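PDB 6TEQ: galactokinase from Bifidobacterium longum subsp. infantis ATCC 15697 = JCM 1222 = DSM 20088, which probably phosphorylates galactose at the expense of ATP, as a galactokinase of the GHMP family, and here binds the sugar analogue 2-deoxy-2-fluoro-galactose. Local coordinates for residues A[32-44]-A[138-152]. Sequence-based numbering, arbitrary orientation.
Sequences EGVWAAPGRVNLI and GLSSSAAMTCSTALA
The glycine- and serine-rich phosphate-binding loop of the GHMP kinase fold, with the helix that follows it, packs here against strand 33-42, which brings R40 to the sugar. The loop is identified by G138, S140, S141 and S142, ADP-binding positions in this protein, although no nucleotide is bound here; on the sugar side, R40 touches the bound 2-deoxy-2-fluoro-α-D-galactopyranose. Strand and helix run nearly antiparallel, at 148°, their axes 6.6 Å apart. The close approach goes with small residues at the interface: A37 CB sits 3.5 Å from S148 N, and A144 CB meets A37 O at the same distance. At the far end A152 CA lies over one face of the W35 indole, 3.6 Å from the five-membered ring centroid, while L151 CD2 touches W35 CD1 (4.1 Å). With CG anti to the carbonyl carbon (chi1 -61°), the indole turns this face to A152, and NE1 bonds to D155. A serine in place of W35 would probably leave A152 and L151 CD2 without their apolar cover and D155 without this donor. At the loop, R40 N donates to L139 O (2.9 Å). Two guanidinium nitrogens are engaged, which probably restricts rotation: NE forms a salt bridge with D191, and NH2 donates to G138 O, near the guanidinium plane, at 2.8 Å with a 164° N-H...O angle.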
ATOM      1  N   GLU A  32     -12.312 -18.928  15.289  1.00 17.94           N
ATOM      2  CA  GLU A  32     -11.805 -20.138  14.577  1.00 15.58           C
ATOM      3  C   GLU A  32     -10.291 -20.037  14.410  1.00 15.83           C
ATOM      4  O   GLU A  32      -9.622 -21.056  14.481  1.00 18.39           O
ATOM      5  CB  GLU A  32     -12.495 -20.293  13.226  1.00 17.02           C
ATOM      6  CG  GLU A  32     -11.979 -21.529  12.513  1.00 20.10           C
ATOM      7  CD  GLU A  32     -12.811 -22.034  11.364  1.00 20.86           C
ATOM      8  OE1 GLU A  32     -14.047 -21.716  11.338  1.00 24.81           O
ATOM      9  OE2 GLU A  32     -12.192 -22.714  10.483  1.00 25.90           O
ATOM     10  N   GLY A  33      -9.733 -18.831  14.240  1.00 17.11           N
ATOM     11  CA  GLY A  33      -8.286 -18.637  14.201  1.00 15.46           C
ATOM     12  C   GLY A  33      -7.992 -17.134  14.144  1.00 13.15           C
ATOM     13  O   GLY A  33      -8.934 -16.308  14.231  1.00 14.99           O
ATOM     14  N   VAL A  34      -6.755 -16.803  13.867  1.00 13.60           N
ATOM     15  CA  VAL A  34      -6.266 -15.440  13.664  1.00 14.59           C
ATOM     16  C   VAL A  34      -5.440 -15.449  12.391  1.00 13.23           C
ATOM     17  O   VAL A  34      -4.588 -16.378  12.245  1.00 13.78           O
ATOM     18  CB  VAL A  34      -5.474 -14.947  14.872  1.00 13.84           C
ATOM     19  CG1 VAL A  34      -4.932 -13.567  14.656  1.00 15.61           C
ATOM     20  CG2 VAL A  34      -6.289 -14.962  16.175  1.00 15.27           C
ATOM     21  N   TRP A  35      -5.755 -14.466  11.533  1.00 13.36           N
ATOM     22  CA  TRP A  35      -4.971 -14.215  10.335  1.00 13.90           C
ATOM     23  C   TRP A  35      -4.362 -12.820  10.433  1.00 14.02           C
ATOM     24  O   TRP A  35      -4.767 -12.067  11.299  1.00 14.51           O
ATOM     25  CB  TRP A  35      -5.802 -14.440   9.098  1.00 14.51           C
ATOM     26  CG  TRP A  35      -6.321 -15.852   8.980  1.00 13.45           C
ATOM     27  CD1 TRP A  35      -5.855 -16.784   8.112  1.00 13.02           C
ATOM     28  CD2 TRP A  35      -7.408 -16.489   9.685  1.00 13.40           C
ATOM     29  NE1 TRP A  35      -6.609 -17.920   8.192  1.00 14.06           N
ATOM     30  CE2 TRP A  35      -7.554 -17.784   9.137  1.00 15.33           C
ATOM     31  CE3 TRP A  35      -8.300 -16.079  10.682  1.00 13.66           C
ATOM     32  CZ2 TRP A  35      -8.463 -18.725   9.645  1.00 15.43           C
ATOM     33  CZ3 TRP A  35      -9.280 -16.943  11.097  1.00 14.97           C
ATOM     34  CH2 TRP A  35      -9.336 -18.272  10.608  1.00 15.95           C
ATOM     35  N   ALA A  36      -3.399 -12.522   9.578  1.00 12.10           N
ATOM     36  CA  ALA A  36      -2.825 -11.169   9.572  1.00 13.96           C
ATOM     37  C   ALA A  36      -2.291 -10.832   8.211  1.00 12.17           C
ATOM     38  O   ALA A  36      -1.987 -11.734   7.435  1.00 13.60           O
ATOM     39  CB  ALA A  36      -1.774 -11.007  10.640  1.00 13.21           C
ATOM     40  N   ALA A  37      -2.374  -9.537   7.897  1.00 13.24           N
ATOM     41  CA  ALA A  37      -1.804  -9.014   6.653  1.00 12.03           C
ATOM     42  C   ALA A  37      -1.003  -7.787   6.996  1.00 11.43           C
ATOM     43  O   ALA A  37      -1.416  -6.968   7.856  1.00 11.56           O
ATOM     44  CB  ALA A  37      -2.897  -8.755   5.664  1.00 12.21           C
ATOM     45  N   PRO A  38       0.112  -7.581   6.293  1.00 10.47           N
ATOM     46  CA  PRO A  38       0.952  -6.422   6.566  1.00 12.12           C
ATOM     47  C   PRO A  38       0.517  -5.168   5.821  1.00 10.04           C
ATOM     48  O   PRO A  38      -0.115  -5.168   4.769  1.00 12.28           O
ATOM     49  CB  PRO A  38       2.332  -6.888   6.122  1.00 10.59           C
ATOM     50  CG  PRO A  38       1.999  -7.756   4.894  1.00 13.53           C
ATOM     51  CD  PRO A  38       0.778  -8.530   5.369  1.00 12.83           C
ATOM     52  N   GLY A  39       0.949  -4.043   6.382  1.00 12.17           N
ATOM     53  CA  GLY A  39       1.023  -2.802   5.614  1.00 11.35           C
ATOM     54  C   GLY A  39       2.226  -2.863   4.689  1.00 11.61           C
ATOM     55  O   GLY A  39       2.889  -3.893   4.626  1.00 12.04           O
ATOM     56  N   ARG A  40       2.471  -1.777   3.953  1.00 11.11           N
ATOM     57  CA  ARG A  40       3.488  -1.818   2.906  1.00  9.00           C
ATOM     58  C   ARG A  40       4.145  -0.468   2.765  1.00  9.69           C
ATOM     59  O   ARG A  40       3.489   0.591   2.993  1.00 11.23           O
ATOM     60  CB  ARG A  40       2.857  -2.269   1.584  1.00 10.28           C
ATOM     61  CG  ARG A  40       1.864  -1.313   0.958  1.00 11.88           C
ATOM     62  CD  ARG A  40       2.492  -0.366  -0.017  1.00 12.39           C
ATOM     63  NE  ARG A  40       1.541   0.658  -0.457  1.00 14.45           N
ATOM     64  CZ  ARG A  40       1.304   1.809   0.134  1.00 14.65           C
ATOM     65  NH1 ARG A  40       0.376   2.617  -0.375  1.00 14.54           N
ATOM     66  NH2 ARG A  40       2.049   2.240   1.144  1.00 15.53           N
ATOM     67  N   VAL A  41       5.363  -0.487   2.228  0.50 11.35           N
ATOM     68  CA  VAL A  41       5.955   0.734   1.629  0.50 14.84           C
ATOM     69  C   VAL A  41       6.315   0.453   0.171  0.50 12.51           C
ATOM     70  O   VAL A  41       7.010  -0.515  -0.143  0.50 13.46           O
ATOM     71  CB  VAL A  41       7.160   1.258   2.426  0.50 16.15           C
ATOM     72  CG1 VAL A  41       6.750   2.075   3.617  0.50 17.51           C
ATOM     73  CG2 VAL A  41       8.010   0.134   2.944  0.50 19.47           C
ATOM     74  N   ASN A  42       5.890   1.361  -0.685  1.00 11.15           N
ATOM     75  CA  ASN A  42       6.253   1.298  -2.103  1.00 11.14           C
ATOM     76  C   ASN A  42       7.641   1.909  -2.217  1.00 11.13           C
ATOM     77  O   ASN A  42       7.813   3.086  -1.955  1.00 11.63           O
ATOM     78  CB  ASN A  42       5.214   1.946  -2.993  1.00 12.19           C
ATOM     79  CG  ASN A  42       5.379   1.499  -4.419  1.00 12.20           C
ATOM     80  OD1 ASN A  42       5.993   0.467  -4.676  1.00 12.86           O
ATOM     81  ND2 ASN A  42       4.859   2.325  -5.307  1.00 11.82           N
ATOM     82  N   LEU A  43       8.612   1.122  -2.625  1.00 10.19           N
ATOM     83  CA  LEU A  43       9.967   1.676  -2.723  1.00 11.24           C
ATOM     84  C   LEU A  43       9.979   2.708  -3.849  1.00  9.85           C
ATOM     85  O   LEU A  43      10.640   3.743  -3.714  1.00 10.97           O
ATOM     86  CB  LEU A  43      11.001   0.587  -2.941  1.00 10.36           C
ATOM     87  CG  LEU A  43      11.149  -0.458  -1.852  1.00 10.26           C
ATOM     88  CD1 LEU A  43      12.096  -1.515  -2.330  1.00 13.06           C
ATOM     89  CD2 LEU A  43      11.614   0.152  -0.532  1.00 11.58           C
ATOM     90  N   ILE A  44       9.389   2.354  -4.987  1.00 11.40           N
ATOM     91  CA  ILE A  44       9.339   3.239  -6.170  1.00 10.36           C
ATOM     92  C   ILE A  44       8.329   2.643  -7.127  1.00 11.92           C
ATOM     93  O   ILE A  44       7.959   1.491  -6.986  1.00 12.01           O
ATOM     94  CB  ILE A  44      10.787   3.313  -6.755  1.00 10.51           C
ATOM     95  CG1 ILE A  44      10.940   4.475  -7.706  1.00 11.25           C
ATOM     96  CG2 ILE A  44      11.267   2.023  -7.371  1.00 11.35           C
ATOM     97  CD1 ILE A  44      12.384   4.820  -8.046  1.00 11.47           C
ATOM     98  N   GLY A 138      -0.499   6.394   5.083  1.00 14.67           N
ATOM     99  CA  GLY A 138      -0.272   6.018   3.688  1.00 15.55           C
ATOM    100  C   GLY A 138       0.494   4.700   3.585  1.00 13.12           C
ATOM    101  O   GLY A 138       1.103   4.445   2.559  1.00 15.76           O
ATOM    102  N   LEU A 139       0.490   3.880   4.640  1.00 13.62           N
ATOM    103  CA  LEU A 139       1.181   2.582   4.636  1.00 12.05           C
ATOM    104  C   LEU A 139       0.172   1.433   4.481  1.00 12.06           C
ATOM    105  O   LEU A 139       0.523   0.276   4.761  1.00 11.58           O
ATOM    106  CB  LEU A 139       2.032   2.482   5.891  1.00 12.08           C
ATOM    107  CG  LEU A 139       3.065   3.600   6.018  1.00 13.12           C
ATOM    108  CD1 LEU A 139       3.792   3.437   7.333  1.00 14.62           C
ATOM    109  CD2 LEU A 139       4.050   3.542   4.887  1.00 14.04           C
ATOM    110  N   SER A 140      -1.046   1.698   4.042  0.50 12.72           N
ATOM    111  CA  SER A 140      -1.949   0.615   3.565  0.50 11.20           C
ATOM    112  C   SER A 140      -2.657  -0.119   4.712  0.50 12.14           C
ATOM    113  O   SER A 140      -2.999  -1.291   4.540  0.50 10.24           O
ATOM    114  CB  SER A 140      -1.235  -0.340   2.610  0.50 11.81           C
ATOM    115  OG  SER A 140      -0.674   0.410   1.558  0.50 11.75           O
ATOM    116  N   SER A 141      -2.942   0.557   5.826  0.50 12.37           N
ATOM    117  CA  SER A 141      -3.876  -0.018   6.830  0.50 13.10           C
ATOM    118  C   SER A 141      -5.107  -0.539   6.062  0.50 10.95           C
ATOM    119  O   SER A 141      -5.654  -1.597   6.420  0.50 11.67           O
ATOM    120  CB  SER A 141      -4.256   0.981   7.902  0.50 15.53           C
ATOM    121  OG  SER A 141      -5.085   2.001   7.347  0.50 20.92           O
ATOM    122  N   SER A 142      -5.549   0.140   5.017  0.50 10.03           N
ATOM    123  CA  SER A 142      -6.782  -0.275   4.278  0.50 11.57           C
ATOM    124  C   SER A 142      -6.645  -1.698   3.684  0.50 12.01           C
ATOM    125  O   SER A 142      -7.609  -2.497   3.738  0.50 13.79           O
ATOM    126  CB  SER A 142      -7.111   0.724   3.173  0.50 12.17           C
ATOM    127  OG  SER A 142      -5.927   1.023   2.456  0.50 12.75           O
ATOM    128  N   ALA A 143      -5.508  -1.983   3.060  1.00 12.92           N
ATOM    129  CA  ALA A 143      -5.204  -3.299   2.455  1.00 12.93           C
ATOM    130  C   ALA A 143      -4.920  -4.306   3.535  1.00 13.56           C
ATOM    131  O   ALA A 143      -5.260  -5.447   3.381  1.00 12.64           O
ATOM    132  CB  ALA A 143      -4.010  -3.259   1.510  1.00 14.46           C
ATOM    133  N   ALA A 144      -4.230  -3.907   4.606  1.00 12.76           N
ATOM    134  CA  ALA A 144      -3.964  -4.862   5.678  1.00 11.83           C
ATOM    135  C   ALA A 144      -5.323  -5.357   6.180  1.00 10.91           C
ATOM    136  O   ALA A 144      -5.437  -6.536   6.504  1.00 12.82           O
ATOM    137  CB  ALA A 144      -3.149  -4.178   6.750  1.00 13.12           C
ATOM    138  N   MET A 145      -6.316  -4.484   6.283  1.00 11.07           N
ATOM    139  CA  MET A 145      -7.639  -4.929   6.809  1.00 12.20           C
ATOM    140  C   MET A 145      -8.349  -5.805   5.765  1.00 12.27           C
ATOM    141  O   MET A 145      -8.944  -6.848   6.135  1.00 13.88           O
ATOM    142  CB  MET A 145      -8.503  -3.724   7.180  1.00 14.71           C
ATOM    143  CG  MET A 145      -9.878  -4.101   7.660  1.00 15.80           C
ATOM    144  SD  MET A 145     -10.666  -2.762   8.490  1.00 17.18           S
ATOM    145  CE  MET A 145      -9.807  -2.712  10.059  1.00 18.27           C
ATOM    146  N   THR A 146      -8.399  -5.381   4.535  1.00 11.78           N
ATOM    147  CA  THR A 146      -9.148  -6.131   3.499  1.00 11.81           C
ATOM    148  C   THR A 146      -8.442  -7.446   3.202  1.00 10.62           C
ATOM    149  O   THR A 146      -9.134  -8.449   3.003  1.00 12.51           O
ATOM    150  CB  THR A 146      -9.427  -5.319   2.223  1.00 10.99           C
ATOM    151  OG1 THR A 146      -8.139  -4.917   1.671  1.00 12.68           O
ATOM    152  CG2 THR A 146     -10.344  -4.151   2.466  1.00 12.09           C
ATOM    153  N   CYS A 147      -7.125  -7.482   3.119  1.00 11.94           N
ATOM    154  CA  CYS A 147      -6.392  -8.706   2.774  1.00 11.06           C
ATOM    155  C   CYS A 147      -6.388  -9.713   3.930  1.00 11.97           C
ATOM    156  O   CYS A 147      -6.543 -10.940   3.651  1.00 12.71           O
ATOM    157  CB  CYS A 147      -4.981  -8.355   2.283  1.00 11.93           C
ATOM    158  SG  CYS A 147      -5.036  -7.507   0.693  1.00 13.80           S
ATOM    159  N   SER A 148      -6.315  -9.230   5.170  1.00 11.11           N
ATOM    160  CA  SER A 148      -6.373 -10.186   6.329  1.00 12.27           C
ATOM    161  C   SER A 148      -7.766 -10.822   6.337  1.00 14.18           C
ATOM    162  O   SER A 148      -7.855 -12.006   6.529  1.00 12.49           O
ATOM    163  CB  SER A 148      -6.108  -9.533   7.640  1.00 12.52           C
ATOM    164  OG  SER A 148      -6.976  -8.464   7.936  1.00 12.47           O
ATOM    165  N   THR A 149      -8.795 -10.034   6.040  1.00 12.40           N
ATOM    166  CA  THR A 149     -10.198 -10.556   6.042  1.00 11.21           C
ATOM    167  C   THR A 149     -10.340 -11.552   4.879  1.00 13.24           C
ATOM    168  O   THR A 149     -10.949 -12.580   5.084  1.00 14.19           O
ATOM    169  CB  THR A 149     -11.192  -9.421   5.891  1.00 11.44           C
ATOM    170  OG1 THR A 149     -11.034  -8.435   6.907  1.00 12.35           O
ATOM    171  CG2 THR A 149     -12.618  -9.914   5.950  1.00 14.03           C
ATOM    172  N   ALA A 150      -9.804 -11.239   3.712  1.00 12.60           N
ATOM    173  CA  ALA A 150      -9.946 -12.096   2.503  1.00 12.82           C
ATOM    174  C   ALA A 150      -9.240 -13.407   2.793  1.00 12.45           C
ATOM    175  O   ALA A 150      -9.780 -14.461   2.492  1.00 13.30           O
ATOM    176  CB  ALA A 150      -9.340 -11.412   1.281  1.00 13.80           C
ATOM    177  N   LEU A 151      -8.069 -13.379   3.444  1.00 12.64           N
ATOM    178  CA  LEU A 151      -7.351 -14.637   3.718  1.00 13.21           C
ATOM    179  C   LEU A 151      -8.134 -15.449   4.746  1.00 14.68           C
ATOM    180  O   LEU A 151      -8.243 -16.689   4.596  1.00 15.04           O
ATOM    181  CB  LEU A 151      -5.942 -14.339   4.207  1.00 13.60           C
ATOM    182  CG  LEU A 151      -4.984 -15.515   4.163  1.00 13.85           C
ATOM    183  CD1 LEU A 151      -4.643 -15.965   2.741  1.00 16.45           C
ATOM    184  CD2 LEU A 151      -3.753 -15.183   4.948  1.00 18.08           C
ATOM    185  N   ALA A 152      -8.634 -14.789   5.779  1.00 12.84           N
ATOM    186  CA  ALA A 152      -9.372 -15.482   6.858  1.00 14.66           C
ATOM    187  C   ALA A 152     -10.633 -16.125   6.247  1.00 13.86           C
ATOM    188  O   ALA A 152     -10.907 -17.302   6.553  1.00 15.69           O
ATOM    189  CB  ALA A 152      -9.716 -14.528   7.972  1.00 15.51           C
TER
HETATM  190  O   HOH W   1      -1.074   5.355   0.284  1.00 23.87           O